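Long-range contacts in cortical-lytic enzyme (Bacillus cereus, PDB 4S3J), which is a spore cortex-lytic N-acetylglucosaminidase that probably cleaves partially degraded peptidoglycan during germination: residues V6-G11 against E38-G43; L111-I116 against L136-F141. All coordinates share one frame; numbering follows the deposited sequence.

Overall arrangement
The two contacts belong to different domains and follow one another along the chain. Contact 1 (6-11 with 38-43) lies in the first LysM domain. Contact 2 (111-116 with 136-141) lies in the family 18 glycosidase domain, a TIM barrel. Their centres are 35 Å apart, and their nearest atoms about 23 Å, so they do not touch. Contact 2 is the one close to the active site. The side chain of Phe139 is about 6 Å from that of Glu220, the probable proton donor. Contact 1 lies away from this site, but its loop 38-43 reaches the barrel domain at helix 345-354, where Val41 packs on Val349 and Ala352.

Contact 1 of 2, residues V6-G11 against E38-G43; sequences VTVRSG and ETLVVG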
ATOM      1  N   VAL A   6     -13.208  13.620   7.608  1.00 12.99           N
ATOM      2  CA  VAL A   6     -14.516  13.746   8.258  1.00 12.70           C
ATOM      3  C   VAL A   6     -15.332  12.481   7.960  1.00 13.59           C
ATOM      4  O   VAL A   6     -15.394  12.043   6.805  1.00 16.81           O
ATOM      5  CB  VAL A   6     -15.292  14.985   7.772  1.00 13.85           C
ATOM      6  CG1 VAL A   6     -16.681  15.045   8.405  1.00 17.43           C
ATOM      7  CG2 VAL A   6     -14.524  16.239   8.119  1.00 13.16           C
ATOM      8  N   THR A   7     -15.964  11.911   8.983  1.00 12.59           N
ATOM      9  CA  THR A   7     -16.848  10.763   8.790  1.00 12.40           C
ATOM     10  C   THR A   7     -18.277  11.243   8.579  1.00 12.51           C
ATOM     11  O   THR A   7     -18.791  12.050   9.362  1.00 13.27           O
ATOM     12  CB  THR A   7     -16.792   9.805  10.004  1.00 16.46           C
ATOM     13  OG1 THR A   7     -15.475   9.275  10.137  1.00 21.28           O
ATOM     14  CG2 THR A   7     -17.724   8.621   9.842  1.00 18.58           C
ATOM     15  N   VAL A   8     -18.902  10.755   7.508  1.00 11.44           N
ATOM     16  CA  VAL A   8     -20.267  11.121   7.149  1.00 11.09           C
ATOM     17  C   VAL A   8     -21.256  10.644   8.225  1.00 12.61           C
ATOM     18  O   VAL A   8     -21.153   9.536   8.753  1.00 12.16           O
ATOM     19  CB  VAL A   8     -20.630  10.520   5.772  1.00 10.79           C
ATOM     20  CG1 VAL A   8     -22.113  10.693   5.441  1.00 11.45           C
ATOM     21  CG2 VAL A   8     -19.765  11.151   4.672  1.00 11.23           C
ATOM     22  N   ARG A   9     -22.155  11.544   8.592  1.00 12.01           N
ATOM     23  CA  ARG A   9     -23.229  11.290   9.571  1.00 11.83           C
ATOM     24  C   ARG A   9     -24.585  11.356   8.869  1.00 12.54           C
ATOM     25  O   ARG A   9     -24.715  11.904   7.765  1.00 12.40           O
ATOM     26  CB  ARG A   9     -23.158  12.285  10.715  1.00 13.83           C
ATOM     27  CG  ARG A   9     -21.875  12.100  11.525  1.00 17.60           C
ATOM     28  CD  ARG A   9     -21.725  13.035  12.721  1.00 33.16           C
ATOM     29  NE  ARG A   9     -22.045  14.423  12.431  1.00 59.28           N
ATOM     30  CZ  ARG A   9     -22.000  15.389  13.341  1.00 79.29           C
ATOM     31  NH1 ARG A   9     -21.652  15.110  14.590  1.00 78.71           N
ATOM     32  NH2 ARG A   9     -22.310  16.635  13.007  1.00 91.26           N
ATOM     33  N   SER A  10     -25.605  10.846   9.555  1.00 14.46           N
ATOM     34  CA  SER A  10     -26.969  10.823   9.022  1.00 14.82           C
ATOM     35  C   SER A  10     -27.427  12.195   8.539  1.00 14.78           C
ATOM     36  O   SER A  10     -27.348  13.181   9.270  1.00 15.72           O
ATOM     37  CB  SER A  10     -27.942  10.356  10.110  1.00 16.05           C
ATOM     38  OG  SER A  10     -27.547   9.109  10.652  1.00 30.30           O
ATOM     39  N   GLY A  11     -27.897  12.253   7.299  1.00 15.39           N
ATOM     40  CA  GLY A  11     -28.413  13.495   6.738  1.00 15.52           C
ATOM     41  C   GLY A  11     -27.445  14.318   5.922  1.00 14.48           C
ATOM     42  O   GLY A  11     -27.845  15.253   5.221  1.00 19.33           O
ATOM     43  N   GLU A  38     -24.621  11.045  -6.647  1.00 17.33           N
ATOM     44  CA  GLU A  38     -24.866   9.975  -5.687  1.00 18.05           C
ATOM     45  C   GLU A  38     -24.957  10.474  -4.243  1.00 19.11           C
ATOM     46  O   GLU A  38     -24.323  11.456  -3.862  1.00 22.24           O
ATOM     47  CB  GLU A  38     -23.750   8.926  -5.796  1.00 17.99           C
ATOM     48  CG  GLU A  38     -23.926   8.009  -7.005  1.00 31.78           C
ATOM     49  CD  GLU A  38     -22.758   7.071  -7.248  1.00 32.84           C
ATOM     50  OE1 GLU A  38     -21.667   7.278  -6.679  1.00 31.72           O
ATOM     51  OE2 GLU A  38     -22.932   6.129  -8.043  1.00 29.58           O
ATOM     52  N   THR A  39     -25.742   9.771  -3.434  1.00 14.32           N
ATOM     53  CA  THR A  39     -25.851  10.052  -2.021  1.00 13.49           C
ATOM     54  C   THR A  39     -24.559   9.688  -1.291  1.00 14.96           C
ATOM     55  O   THR A  39     -23.747   8.872  -1.785  1.00 18.71           O
ATOM     56  CB  THR A  39     -27.001   9.261  -1.416  1.00 21.80           C
ATOM     57  OG1 THR A  39     -26.734   7.872  -1.630  1.00 25.81           O
ATOM     58  CG2 THR A  39     -28.309   9.631  -2.094  1.00 17.33           C
ATOM     59  N   LEU A  40     -24.346  10.321  -0.139  1.00 12.53           N
ATOM     60  CA  LEU A  40     -23.294   9.911   0.780  1.00 11.50           C
ATOM     61  C   LEU A  40     -23.778   8.759   1.655  1.00 17.50           C
ATOM     62  O   LEU A  40     -24.967   8.648   1.979  1.00 18.25           O
ATOM     63  CB  LEU A  40     -22.833  11.081   1.654  1.00 11.64           C
ATOM     64  CG  LEU A  40     -22.240  12.297   0.930  1.00 10.60           C
ATOM     65  CD1 LEU A  40     -21.830  13.372   1.918  1.00 10.71           C
ATOM     66  CD2 LEU A  40     -21.043  11.908   0.052  1.00 11.29           C
ATOM     67  N   VAL A  41     -22.832   7.917   2.057  1.00 11.79           N
ATOM     68  CA  VAL A  41     -23.092   6.789   2.928  1.00 11.59           C
ATOM     69  C   VAL A  41     -22.658   7.100   4.352  1.00 12.64           C
ATOM     70  O   VAL A  41     -21.541   7.545   4.573  1.00 10.46           O
ATOM     71  CB  VAL A  41     -22.351   5.521   2.400  1.00 10.25           C
ATOM     72  CG1 VAL A  41     -22.543   4.334   3.353  1.00 13.57           C
ATOM     73  CG2 VAL A  41     -22.831   5.176   1.032  1.00 11.05           C
ATOM     74  N   VAL A  42     -23.542   6.900   5.330  1.00 10.68           N
ATOM     75  CA  VAL A  42     -23.182   7.095   6.729  1.00 11.01           C
ATOM     76  C   VAL A  42     -21.986   6.201   7.066  1.00 11.68           C
ATOM     77  O   VAL A  42     -21.992   5.000   6.764  1.00 12.65           O
ATOM     78  CB  VAL A  42     -24.379   6.794   7.673  1.00 13.73           C
ATOM     79  CG1 VAL A  42     -23.970   6.872   9.141  1.00 15.43           C
ATOM     80  CG2 VAL A  42     -25.484   7.761   7.390  1.00 15.34           C
ATOM     81  N   GLY A  43     -20.945   6.782   7.655  1.00 13.77           N
ATOM     82  CA  GLY A  43     -19.732   6.045   7.978  1.00 13.90           C
ATOM     83  C   GLY A  43     -18.631   6.133   6.935  1.00 12.37           C
ATOM     84  O   GLY A  43     -17.505   5.695   7.174  1.00 17.62           O
TER
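Val8 turns toward the loop 38-43 and packs against Leu40 and the backbone of Val41. This contact belongs to the first LysM domain, a beta-alpha-alpha-beta fold. It joins the end of strand 3-7 to the loop that leads into strand 45-49. CG1 of Val8 is anti to the backbone N (chi1 171°), which directs this methyl at the loop backbone. Val8 CG1 lies 3.3 Å from Val41 O. The same methyl meets Leu40 CB. The other methyl, Val8 CG2, meets Leu40 CD1 at 4.1 Å. The side chains of Val8 and Leu40 cross at about a right angle. Both Val8 and Leu40 pack on Leu46, and Leu40 also on Leu17, at the margin of the domain's small apolar core. From the loop, Val42 CG2 lies against the backbone of Ser10, 3.8 Å from Ser10 N, and Val42 CG1 sits near Val8 O. Thr7 adds a methyl where the loop reaches Gly43, with Thr7 CG2 3.8 Å from Gly43 CA. A single hydrogen bond ties the segments together: Gly43 N donates to Val8 O over 3.0 Å, with an N-H...O angle of 167°. Gly43 N stands above the Val8 carbonyl plane, 36° out of it.

Contact 2 of 2, residues L111-I116 against L136-F141; sequences LQPSTI and LAYFSF
Leu111 pairs with Tyr138 as parallel strand neighbours, their CA atoms 4.9 Å apart, at the point where strand 104-111 ends beside strand 135-143 of the TIM barrel. Two nearly straight hydrogen bonds make the pairing. Leu111 N donates to Ala137 O at 2.9 Å, and Phe139 N donates to Leu111 O at 2.8 Å. The side chains of Leu111 and Tyr138 lie on the same face. Leu111 CD2 is 4.1 Å from Tyr138 CD1. The carbonyl oxygen of Leu111 also sits at the edge of the Tyr138 ring, in its plane, 3.6 Å from CD1. Further along the same edge, Pro113 CD is 3.4 Å from Tyr138 CE1, and the two side chains cross at about a right angle. The Tyr138 hydroxyl is bound elsewhere, to Thr153 O, which anchors the far end of the ring. Gln112 and Phe139 form a second pair. Both have CG anti to the backbone N (chi1 -179° and -168°), and the two side chains run side by side in the same direction. Gln112 NE2 is 3.9 Å from Phe139 CD1, with the amide plane nearly perpendicular to the ring. Gln112 OE1 is hydrogen-bonded to Lys409 NZ. The peptide bond between Phe139 and Ser140 is cis, consistent with the non-proline cis peptides known from family 18 barrels. The Phe139 side chain lies about 6 Å from that of Glu220, the probable proton donor, which places this side of the pairing near the active site. Phe139 packs edge-to-face with Trp408 of strand 404-408, which flanks strand 104-111, and touches Thr174 of strand 168-177. Helix 120-129 links the two paired strands in a beta-alpha-beta crossover. Its Leu122 covers both Leu111 and Pro113, while Ile158 of helix 155-164 packs on Leu111 and Leu136.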
ATOM      1  N   LEU A 111       1.930  -2.402 -10.765  1.00 15.45           N
ATOM      2  CA  LEU A 111       0.996  -2.485 -11.885  1.00 15.37           C
ATOM      3  C   LEU A 111       0.985  -3.912 -12.369  1.00 16.92           C
ATOM      4  O   LEU A 111       2.049  -4.444 -12.692  1.00 16.87           O
ATOM      5  CB  LEU A 111       1.426  -1.551 -13.027  1.00 18.91           C
ATOM      6  CG  LEU A 111       0.698  -1.638 -14.365  1.00 21.95           C
ATOM      7  CD1 LEU A 111      -0.737  -1.141 -14.213  1.00 20.04           C
ATOM      8  CD2 LEU A 111       1.417  -0.861 -15.468  1.00 22.02           C
ATOM      9  N   GLN A 112      -0.187  -4.533 -12.430  1.00 14.15           N
ATOM     10  CA  GLN A 112      -0.308  -5.917 -12.864  1.00 13.61           C
ATOM     11  C   GLN A 112      -1.485  -6.064 -13.804  1.00 16.22           C
ATOM     12  O   GLN A 112      -2.586  -6.357 -13.352  1.00 24.21           O
ATOM     13  CB  GLN A 112      -0.490  -6.851 -11.666  1.00 20.45           C
ATOM     14  CG  GLN A 112      -0.586  -8.317 -12.077  1.00 21.22           C
ATOM     15  CD  GLN A 112      -1.191  -9.208 -11.007  1.00 28.92           C
ATOM     16  OE1 GLN A 112      -2.194  -8.864 -10.377  1.00 23.04           O
ATOM     17  NE2 GLN A 112      -0.566 -10.359 -10.788  1.00 32.69           N
ATOM     18  N   PRO A 113      -1.262  -5.887 -15.109  1.00 22.41           N
ATOM     19  CA  PRO A 113      -2.386  -6.022 -16.046  1.00 25.49           C
ATOM     20  C   PRO A 113      -2.825  -7.470 -16.240  1.00 31.75           C
ATOM     21  O   PRO A 113      -2.046  -8.388 -15.968  1.00 23.32           O
ATOM     22  CB  PRO A 113      -1.831  -5.430 -17.352  1.00 27.97           C
ATOM     23  CG  PRO A 113      -0.622  -4.662 -16.954  1.00 25.88           C
ATOM     24  CD  PRO A 113      -0.054  -5.403 -15.789  1.00 24.86           C
ATOM     25  N   SER A 114      -4.057  -7.649 -16.700  1.00 28.79           N
ATOM     26  CA  SER A 114      -4.629  -8.975 -16.910  1.00 41.22           C
ATOM     27  C   SER A 114      -4.976  -9.212 -18.376  1.00 42.29           C
ATOM     28  O   SER A 114      -5.556 -10.240 -18.714  1.00 38.60           O
ATOM     29  CB  SER A 114      -5.885  -9.155 -16.055  1.00 39.27           C
ATOM     30  OG  SER A 114      -6.859  -8.186 -16.382  1.00 40.26           O
ATOM     31  N   THR A 115      -4.623  -8.266 -19.241  1.00 30.39           N
ATOM     32  CA  THR A 115      -4.948  -8.377 -20.656  1.00 27.60           C
ATOM     33  C   THR A 115      -3.789  -7.959 -21.540  1.00 28.94           C
ATOM     34  O   THR A 115      -2.846  -7.294 -21.100  1.00 27.67           O
ATOM     35  CB  THR A 115      -6.166  -7.513 -21.023  1.00 31.01           C
ATOM     36  OG1 THR A 115      -5.842  -6.125 -20.871  1.00 28.97           O
ATOM     37  CG2 THR A 115      -7.355  -7.857 -20.145  1.00 30.99           C
ATOM     38  N   ILE A 116      -3.865  -8.360 -22.802  1.00 27.76           N
ATOM     39  CA  ILE A 116      -2.938  -7.879 -23.810  1.00 26.35           C
ATOM     40  C   ILE A 116      -3.755  -7.396 -24.998  1.00 34.47           C
ATOM     41  O   ILE A 116      -4.512  -8.183 -25.575  1.00 39.20           O
ATOM     42  CB  ILE A 116      -1.943  -8.978 -24.269  1.00 42.06           C
ATOM     43  CG1 ILE A 116      -1.161  -9.538 -23.078  1.00 54.38           C
ATOM     44  CG2 ILE A 116      -0.968  -8.424 -25.308  1.00 48.47           C
ATOM     45  CD1 ILE A 116      -0.416 -10.829 -23.379  1.00 60.27           C
ATOM     46  N   LEU A 136       7.828   2.910  -9.737  1.00 17.41           N
ATOM     47  CA  LEU A 136       6.728   2.215 -10.410  1.00 15.71           C
ATOM     48  C   LEU A 136       7.183   0.799 -10.731  1.00 17.65           C
ATOM     49  O   LEU A 136       8.226   0.611 -11.377  1.00 18.69           O
ATOM     50  CB  LEU A 136       6.309   2.948 -11.679  1.00 17.50           C
ATOM     51  CG  LEU A 136       5.207   2.290 -12.513  1.00 18.86           C
ATOM     52  CD1 LEU A 136       3.872   2.201 -11.727  1.00 17.07           C
ATOM     53  CD2 LEU A 136       5.013   3.037 -13.817  1.00 21.33           C
ATOM     54  N   ALA A 137       6.408  -0.183 -10.285  1.00 15.63           N
ATOM     55  CA  ALA A 137       6.776  -1.596 -10.398  1.00 15.68           C
ATOM     56  C   ALA A 137       5.861  -2.369 -11.325  1.00 14.97           C
ATOM     57  O   ALA A 137       4.771  -2.789 -10.916  1.00 15.50           O
ATOM     58  CB  ALA A 137       6.772  -2.257  -9.028  1.00 17.56           C
ATOM     59  N   TYR A 138       6.307  -2.590 -12.560  1.00 15.23           N
ATOM     60  CA  TYR A 138       5.524  -3.330 -13.530  1.00 15.62           C
ATOM     61  C   TYR A 138       5.726  -4.830 -13.324  1.00 17.29           C
ATOM     62  O   TYR A 138       6.800  -5.389 -13.563  1.00 18.07           O
ATOM     63  CB  TYR A 138       5.880  -2.872 -14.947  1.00 17.02           C
ATOM     64  CG  TYR A 138       5.009  -3.446 -16.057  1.00 18.75           C
ATOM     65  CD1 TYR A 138       3.834  -4.119 -15.783  1.00 23.76           C
ATOM     66  CD2 TYR A 138       5.393  -3.333 -17.386  1.00 17.77           C
ATOM     67  CE1 TYR A 138       3.064  -4.651 -16.800  1.00 29.30           C
ATOM     68  CE2 TYR A 138       4.612  -3.844 -18.403  1.00 18.06           C
ATOM     69  CZ  TYR A 138       3.468  -4.509 -18.110  1.00 20.35           C
ATOM     70  OH  TYR A 138       2.691  -5.040 -19.130  1.00 24.16           O
ATOM     71  N   PHE A 139       4.662  -5.476 -12.860  1.00 17.17           N
ATOM     72  CA  PHE A 139       4.686  -6.879 -12.479  1.00 15.94           C
ATOM     73  C   PHE A 139       4.257  -7.739 -13.666  1.00 17.12           C
ATOM     74  O   PHE A 139       3.089  -7.625 -14.078  1.00 15.67           O
ATOM     75  CB  PHE A 139       3.728  -7.107 -11.300  1.00 17.09           C
ATOM     76  CG  PHE A 139       3.882  -8.454 -10.636  1.00 17.65           C
ATOM     77  CD1 PHE A 139       3.276  -9.573 -11.162  1.00 19.66           C
ATOM     78  CD2 PHE A 139       4.588  -8.577  -9.446  1.00 17.89           C
ATOM     79  CE1 PHE A 139       3.410 -10.816 -10.538  1.00 19.24           C
ATOM     80  CE2 PHE A 139       4.707  -9.805  -8.831  1.00 18.21           C
ATOM     81  CZ  PHE A 139       4.120 -10.912  -9.370  1.00 16.67           C
ATOM     82  N   SER A 140       5.115  -8.591 -14.255  1.00 15.34           N
ATOM     83  CA  SER A 140       6.537  -8.792 -13.928  1.00 15.33           C
ATOM     84  C   SER A 140       7.276  -9.360 -15.146  1.00 16.08           C
ATOM     85  O   SER A 140       6.661  -9.737 -16.130  1.00 17.31           O
ATOM     86  CB  SER A 140       6.705  -9.773 -12.759  1.00 16.40           C
ATOM     87  OG  SER A 140       6.431 -11.096 -13.190  1.00 18.30           O
ATOM     88  N   PHE A 141       8.596  -9.389 -15.061  1.00 16.20           N
ATOM     89  CA  PHE A 141       9.448 -10.189 -15.948  1.00 17.05           C
ATOM     90  C   PHE A 141       9.609 -11.556 -15.309  1.00 17.61           C
ATOM     91  O   PHE A 141      10.037 -11.640 -14.158  1.00 19.81           O
ATOM     92  CB  PHE A 141      10.822  -9.557 -16.112  1.00 17.78           C
ATOM     93  CG  PHE A 141      10.846  -8.300 -16.933  1.00 17.33           C
ATOM     94  CD1 PHE A 141      10.273  -7.125 -16.446  1.00 18.78           C
ATOM     95  CD2 PHE A 141      11.475  -8.271 -18.168  1.00 23.49           C
ATOM     96  CE1 PHE A 141      10.314  -5.970 -17.188  1.00 20.21           C
ATOM     97  CE2 PHE A 141      11.517  -7.096 -18.915  1.00 24.33           C
ATOM     98  CZ  PHE A 141      10.938  -5.950 -18.419  1.00 24.50           C
TER